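Pheromone response PrgU-like domain-containing protein (Enterococcus faecalis, PDB 2GMQ) is of uncharacterised function but, as a plasmid-encoded PrgU-like protein, may take part in the enterococcal pheromone response. Local coordinates at residues I16-K21 and N41-E46; T62-I67 and F97-P102. All blocks are in the same frame, centred on the assembly; numbering follows the deposited sequence. Where two conformers were deposited one is given.

Contact 1: residues I16-K21 and N41-E46; sequences IAIQEK and NTRAME
Arg43 reaches from helix 41-50 to strand 15-19 and meets it with one end of its guanidinium group. Along the helix, Asn41 and Thr42 open the first turn, and their carbonyls take the backbone N-H groups of Met45 (selenomethionine) and Glu46. At Arg43, CG stands anti to the backbone N (chi1 -175°) and the chain then bends at chi2, carrying the planar head off the helix toward the strand. NH1 makes both contacts there: it lies 4.2 Å from Gln19 CG, which sits at the guanidinium edge near its plane, and 4.3 Å from Ile18 CG2, which approaches obliquely. Neither is a hydrogen bond; the strand offers aliphatic carbon. The Gln19 amide is turned steeply against the guanidinium, the two planes 79° apart, and its NE2 instead bonds to Asp22, whose OD2 also forms a salt bridge with Arg43 NH1. This shared carboxylate links the two side chains. One helical turn on, Glu46 OE2 lies 2.9 Å from Arg43 NE in a salt bridge whose hydrogen bond is weak, bent to 119° at the hydrogen. Arginine suits this buried place because its several N-H groups can serve different acceptors at once: NH2 turns to Gln52 and to Glu46 of the second subunit, a pairing that is reciprocated. Arg43 thus bridges from helix 41-50 to strand 15-19, which pairs with strand 63-68 on one edge and on the other gives Ala17 N and Gln19 N to Asn50 and Glu46 of the second subunit.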
loop_
_atom_site.group_PDB
_atom_site.type_symbol
_atom_site.label_atom_id
_atom_site.label_comp_id
_atom_site.label_asym_id
_atom_site.label_seq_id
_atom_site.Cartn_x
_atom_site.Cartn_y
_atom_site.Cartn_z
ATOM N N ILE A 16 11.131 -22.706 1.230
ATOM C CA ILE A 16 11.285 -21.393 1.821
ATOM C C ILE A 16 9.933 -20.682 1.729
ATOM O O ILE A 16 9.249 -20.797 0.668
ATOM C CB ILE A 16 12.400 -20.565 1.129
ATOM C CG1 ILE A 16 12.461 -19.184 1.829
ATOM C CG2 ILE A 16 12.001 -20.235 -0.331
ATOM C CD1 ILE A 16 13.721 -18.312 1.523
ATOM N N ALA A 17 9.514 -20.020 2.831
ATOM C CA ALA A 17 8.264 -19.290 2.828
ATOM C C ALA A 17 8.609 -17.846 2.381
ATOM O O ALA A 17 9.621 -17.277 2.856
ATOM C CB ALA A 17 7.642 -19.264 4.205
ATOM N N ILE A 18 7.805 -17.292 1.480
ATOM C CA ILE A 18 7.916 -15.861 1.188
ATOM C C ILE A 18 6.540 -15.241 1.188
ATOM O O ILE A 18 5.571 -15.830 0.608
ATOM C CB ILE A 18 8.613 -15.689 -0.185
ATOM C CG1 ILE A 18 9.914 -16.466 -0.299
ATOM C CG2 ILE A 18 8.745 -14.198 -0.539
ATOM C CD1 ILE A 18 10.682 -16.266 -1.595
ATOM N N GLN A 19 6.365 -14.130 1.905
ATOM C CA GLN A 19 5.097 -13.397 1.897
ATOM C C GLN A 19 4.780 -12.893 0.502
ATOM O O GLN A 19 5.616 -12.423 -0.237
ATOM C CB GLN A 19 5.025 -12.266 2.934
ATOM C CG GLN A 19 6.188 -11.315 2.880
ATOM C CD GLN A 19 6.139 -10.245 3.968
ATOM O OE1 GLN A 19 5.191 -10.170 4.779
ATOM N NE2 GLN A 19 7.076 -9.287 3.865
ATOM N N GLU A 20 3.556 -13.175 0.090
ATOM C CA GLU A 20 3.109 -12.813 -1.233
ATOM C C GLU A 20 3.409 -11.336 -1.592
ATOM O O GLU A 20 3.658 -11.013 -2.773
ATOM C CB GLU A 20 1.603 -13.057 -1.314
ATOM C CG GLU A 20 1.073 -12.954 -2.700
ATOM C CD GLU A 20 0.555 -11.547 -3.026
ATOM O OE1 GLU A 20 0.570 -10.582 -2.207
ATOM O OE2 GLU A 20 0.089 -11.393 -4.151
ATOM N N LYS A 21 3.329 -10.377 -0.630
ATOM C CA LYS A 21 3.512 -8.974 -0.936
ATOM C C LYS A 21 4.917 -8.649 -1.410
ATOM O O LYS A 21 5.161 -7.529 -1.867
ATOM C CB LYS A 21 3.139 -8.094 0.274
ATOM C CG LYS A 21 3.897 -8.327 1.561
ATOM C CD LYS A 21 3.689 -7.293 2.631
ATOM C CE LYS A 21 2.762 -7.749 3.741
ATOM N NZ LYS A 21 2.548 -6.695 4.860
ATOM N N ASN A 41 12.311 -5.542 -5.266
ATOM C CA ASN A 41 13.648 -5.014 -5.058
ATOM C C ASN A 41 14.035 -4.851 -3.588
ATOM O O ASN A 41 15.168 -5.195 -3.190
ATOM C CB ASN A 41 13.867 -3.657 -5.779
ATOM C CG ASN A 41 13.827 -3.776 -7.306
ATOM O OD1 ASN A 41 13.488 -4.796 -7.914
ATOM N ND2 ASN A 41 14.195 -2.676 -7.936
ATOM N N THR A 42 13.122 -4.329 -2.771
ATOM C CA THR A 42 13.476 -4.061 -1.339
ATOM C C THR A 42 13.772 -5.373 -0.591
ATOM O O THR A 42 14.807 -5.520 0.052
ATOM C CB THR A 42 12.338 -3.310 -0.636
ATOM O OG1 THR A 42 12.143 -2.071 -1.370
ATOM C CG2 THR A 42 12.836 -2.871 0.771
ATOM N N ARG A 43 12.886 -6.317 -0.767
ATOM C CA ARG A 43 13.049 -7.656 -0.153
ATOM C C ARG A 43 14.358 -8.282 -0.710
ATOM O O ARG A 43 15.087 -8.925 0.030
ATOM C CB ARG A 43 11.848 -8.581 -0.381
ATOM C CG ARG A 43 12.060 -9.978 0.440
ATOM C CD ARG A 43 12.239 -9.694 1.960
ATOM N NE ARG A 43 12.528 -10.937 2.692
ATOM C CZ ARG A 43 11.612 -11.874 3.038
ATOM N NH1 ARG A 43 10.355 -11.743 2.669
ATOM N NH2 ARG A 43 12.003 -12.991 3.662
ATOM N N ALA A 44 14.644 -8.148 -2.006
ATOM C CA ALA A 44 15.870 -8.782 -2.544
ATOM C C ALA A 44 17.117 -8.199 -1.857
ATOM O O ALA A 44 18.090 -8.946 -1.580
ATOM C CB ALA A 44 15.977 -8.633 -3.993
HETATM N N MSE A 45 17.107 -6.872 -1.610
HETATM C CA MSE A 45 18.231 -6.251 -0.934
HETATM C C MSE A 45 18.345 -6.771 0.485
HETATM O O MSE A 45 19.419 -7.136 0.911
HETATM C CB MSE A 45 18.116 -4.737 -0.954
HETATM C CG MSE A 45 19.362 -4.073 -0.376
HETATM SE SE MSE A 45 21.013 -4.278 -1.495
HETATM C CE MSE A 45 20.625 -2.818 -2.758
ATOM N N GLU A 46 17.239 -6.844 1.207
ATOM C CA GLU A 46 17.255 -7.483 2.510
ATOM C C GLU A 46 17.846 -8.896 2.443
ATOM O O GLU A 46 18.682 -9.189 3.283
ATOM C CB GLU A 46 15.808 -7.501 3.075
ATOM C CG GLU A 46 15.745 -7.808 4.538
ATOM C CD GLU A 46 14.455 -8.583 4.827
ATOM O OE1 GLU A 46 13.534 -7.900 5.309
ATOM O OE2 GLU A 46 14.424 -9.826 4.574
#

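Contact 2: residues T62-I67 and F97-P102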
loop_
_atom_site.group_PDB
_atom_site.type_symbol
_atom_site.label_atom_id
_atom_site.label_comp_id
_atom_site.label_asym_id
_atom_site.label_seq_id
_atom_site.Cartn_x
_atom_site.Cartn_y
_atom_site.Cartn_z
ATOM N N THR A 62 13.207 -26.217 -3.541
ATOM C CA THR A 62 12.273 -27.011 -4.342
ATOM C C THR A 62 10.803 -26.530 -4.213
ATOM O O THR A 62 9.982 -26.879 -5.063
ATOM C CB THR A 62 12.324 -28.471 -3.929
ATOM O OG1 THR A 62 11.952 -28.609 -2.539
ATOM C CG2 THR A 62 13.707 -28.996 -4.169
ATOM N N THR A 63 10.496 -25.783 -3.150
ATOM C CA THR A 63 9.153 -25.373 -2.803
ATOM C C THR A 63 9.143 -23.955 -2.209
ATOM O O THR A 63 9.979 -23.622 -1.323
ATOM C CB THR A 63 8.648 -26.324 -1.689
ATOM O OG1 THR A 63 8.738 -27.656 -2.191
ATOM C CG2 THR A 63 7.168 -25.996 -1.377
ATOM N N LEU A 64 8.234 -23.137 -2.719
ATOM C CA LEU A 64 7.972 -21.807 -2.102
ATOM C C LEU A 64 6.646 -21.927 -1.382
ATOM O O LEU A 64 5.638 -22.408 -1.974
ATOM C CB LEU A 64 7.813 -20.696 -3.133
ATOM C CG LEU A 64 8.930 -20.424 -4.102
ATOM C CD1 LEU A 64 8.616 -19.175 -4.920
ATOM C CD2 LEU A 64 10.336 -20.370 -3.436
ATOM N N ASN A 65 6.662 -21.521 -0.102
ATOM C CA ASN A 65 5.418 -21.455 0.693
ATOM C C ASN A 65 4.929 -19.992 0.690
ATOM O O ASN A 65 5.482 -19.139 1.431
ATOM C CB ASN A 65 5.700 -21.985 2.078
ATOM C CG ASN A 65 4.470 -22.164 2.922
ATOM O OD1 ASN A 65 3.330 -22.139 2.427
ATOM N ND2 ASN A 65 4.681 -22.393 4.233
ATOM N N ILE A 66 3.927 -19.688 -0.136
ATOM C CA ILE A 66 3.453 -18.319 -0.278
ATOM C C ILE A 66 2.536 -17.960 0.869
ATOM O O ILE A 66 1.583 -18.691 1.159
ATOM C CB ILE A 66 2.803 -18.027 -1.722
ATOM C CG1 ILE A 66 3.963 -18.244 -2.742
ATOM C CG2 ILE A 66 2.240 -16.642 -1.737
ATOM C CD1 ILE A 66 3.567 -18.187 -4.179
ATOM N N ILE A 67 2.868 -16.867 1.545
ATOM C CA ILE A 67 2.133 -16.459 2.756
ATOM C C ILE A 67 1.343 -15.171 2.535
ATOM O O ILE A 67 1.926 -14.153 2.067
ATOM C CB ILE A 67 3.209 -16.090 3.944
ATOM C CG1 ILE A 67 4.275 -17.194 4.179
ATOM C CG2 ILE A 67 2.419 -15.739 5.226
ATOM C CD1 ILE A 67 3.464 -18.595 4.394
ATOM N N PHE A 97 11.761 -17.411 -9.563
ATOM C CA PHE A 97 11.483 -18.883 -9.507
ATOM C C PHE A 97 10.426 -19.198 -10.529
ATOM O O PHE A 97 9.476 -18.406 -10.689
ATOM C CB PHE A 97 10.933 -19.267 -8.148
ATOM C CG PHE A 97 11.940 -19.074 -7.058
ATOM C CD1 PHE A 97 12.856 -20.102 -6.751
ATOM C CD2 PHE A 97 11.941 -17.855 -6.312
ATOM C CE1 PHE A 97 13.832 -19.952 -5.739
ATOM C CE2 PHE A 97 12.921 -17.675 -5.282
ATOM C CZ PHE A 97 13.849 -18.706 -4.985
ATOM N N PHE A 98 10.576 -20.354 -11.161
ATOM C CA PHE A 98 9.584 -20.770 -12.159
ATOM C C PHE A 98 8.726 -21.802 -11.498
ATOM O O PHE A 98 9.235 -22.776 -10.935
ATOM C CB PHE A 98 10.197 -21.314 -13.409
ATOM C CG PHE A 98 10.903 -20.224 -14.241
ATOM C CD1 PHE A 98 10.277 -19.702 -15.368
ATOM C CD2 PHE A 98 12.089 -19.690 -13.803
ATOM C CE1 PHE A 98 10.901 -18.676 -16.125
ATOM C CE2 PHE A 98 12.777 -18.642 -14.542
ATOM C CZ PHE A 98 12.171 -18.129 -15.696
ATOM N N ILE A 99 7.435 -21.557 -11.564
ATOM C CA ILE A 99 6.510 -22.383 -10.780
ATOM C C ILE A 99 6.187 -23.687 -11.510
ATOM O O ILE A 99 5.659 -23.641 -12.626
ATOM C CB ILE A 99 5.260 -21.599 -10.442
ATOM C CG1 ILE A 99 5.559 -20.324 -9.608
ATOM C CG2 ILE A 99 4.312 -22.438 -9.584
ATOM C CD1 ILE A 99 6.520 -20.582 -8.484
ATOM N N LYS A 100 6.355 -24.815 -10.798
ATOM C CA LYS A 100 6.004 -26.152 -11.314
ATOM C C LYS A 100 4.573 -26.611 -10.951
ATOM O O LYS A 100 3.828 -27.173 -11.819
ATOM C CB LYS A 100 7.040 -27.148 -10.749
ATOM C CG LYS A 100 6.674 -28.654 -11.098
ATOM C CD LYS A 100 7.822 -29.559 -10.959
ATOM C CE LYS A 100 8.287 -29.662 -9.545
ATOM N NZ LYS A 100 9.381 -30.725 -9.397
ATOM N N THR A 101 4.221 -26.461 -9.686
ATOM C CA THR A 101 2.801 -26.808 -9.304
ATOM C C THR A 101 1.823 -25.965 -10.134
ATOM O O THR A 101 1.825 -24.717 -10.095
ATOM C CB THR A 101 2.592 -26.524 -7.866
ATOM O OG1 THR A 101 3.520 -27.331 -7.121
ATOM C CG2 THR A 101 1.067 -26.750 -7.500
ATOM N N PRO A 102 0.924 -26.615 -10.908
ATOM C CA PRO A 102 -0.063 -25.801 -11.652
ATOM C C PRO A 102 -1.045 -25.089 -10.736
ATOM O O PRO A 102 -1.647 -25.714 -9.811
ATOM C CB PRO A 102 -0.761 -26.850 -12.587
ATOM C CG PRO A 102 0.205 -27.968 -12.594
ATOM C CD PRO A 102 0.752 -28.055 -11.208
HETATM O O HOH W 1 10.446 -29.095 -7.304
#
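Leu64 sets one methyl squarely over the ring of Phe97 and rests the other against the same ring nearer its root; this holds for the conformer described, a second having been modelled. CD2 stands 3.9 Å from the ring centroid and only 1° off the normal, a CH-pi contact over the middle of the face. CD1 lies 3.8 Å from Phe97 CD2 and 4.0 Å from Phe97 CB, so the forked end of the leucine spans the ring from its centre to its attachment. Both side chains start alike, with CG anti to the carbonyl carbon (chi1 -58° in Leu64). In Phe97, chi2 of -87° sets the ring broadside to the leucine. A branched leucine suits this place, having two methyls to lay on one flat surface. Ile99 adds a looser touch: its CD1 comes within 4.4 Å of Leu64 CD1. Toward the partly exposed end the chemistry turns polar, where a water accepts a hydrogen bond from Lys100 NZ at 2.9 Å and donates one to Thr62 O at 3.2 Å; the long lysine chain can carry its ammonium to the water. Leu64 belongs to the middle strand of three, between strands 15-19 and 71-76. Val37 of strand 34-39 packs on both Leu64 and Phe97, so the pair packs strand 63-68 against strand 94-98 in the apolar interior, consistent with the barrel-like fold of the PUA clan.

Overall arrangement
Both contacts are buried, yet they differ in kind. Contact 2 is an apolar meeting of two sheets, with a water bridge at its margin, whereas contact 1 sets a charged helix side chain beside a strand and satisfies it with carboxylates and one side-chain amide oxygen. The difference is consistent with their surroundings: the polar groups of contact 1 lie at the interface with the second subunit, which contact 2 reaches only through Asn65 and Ile67. The two share the three-stranded sheet, in which strands 15-19 and 63-68 run as parallel neighbours. Probable backbone bonds from Asn65 N to Ile16 O and from Glu20 N to Ile67 O join them, and Ile16 CG2 packs on Leu64 CD2.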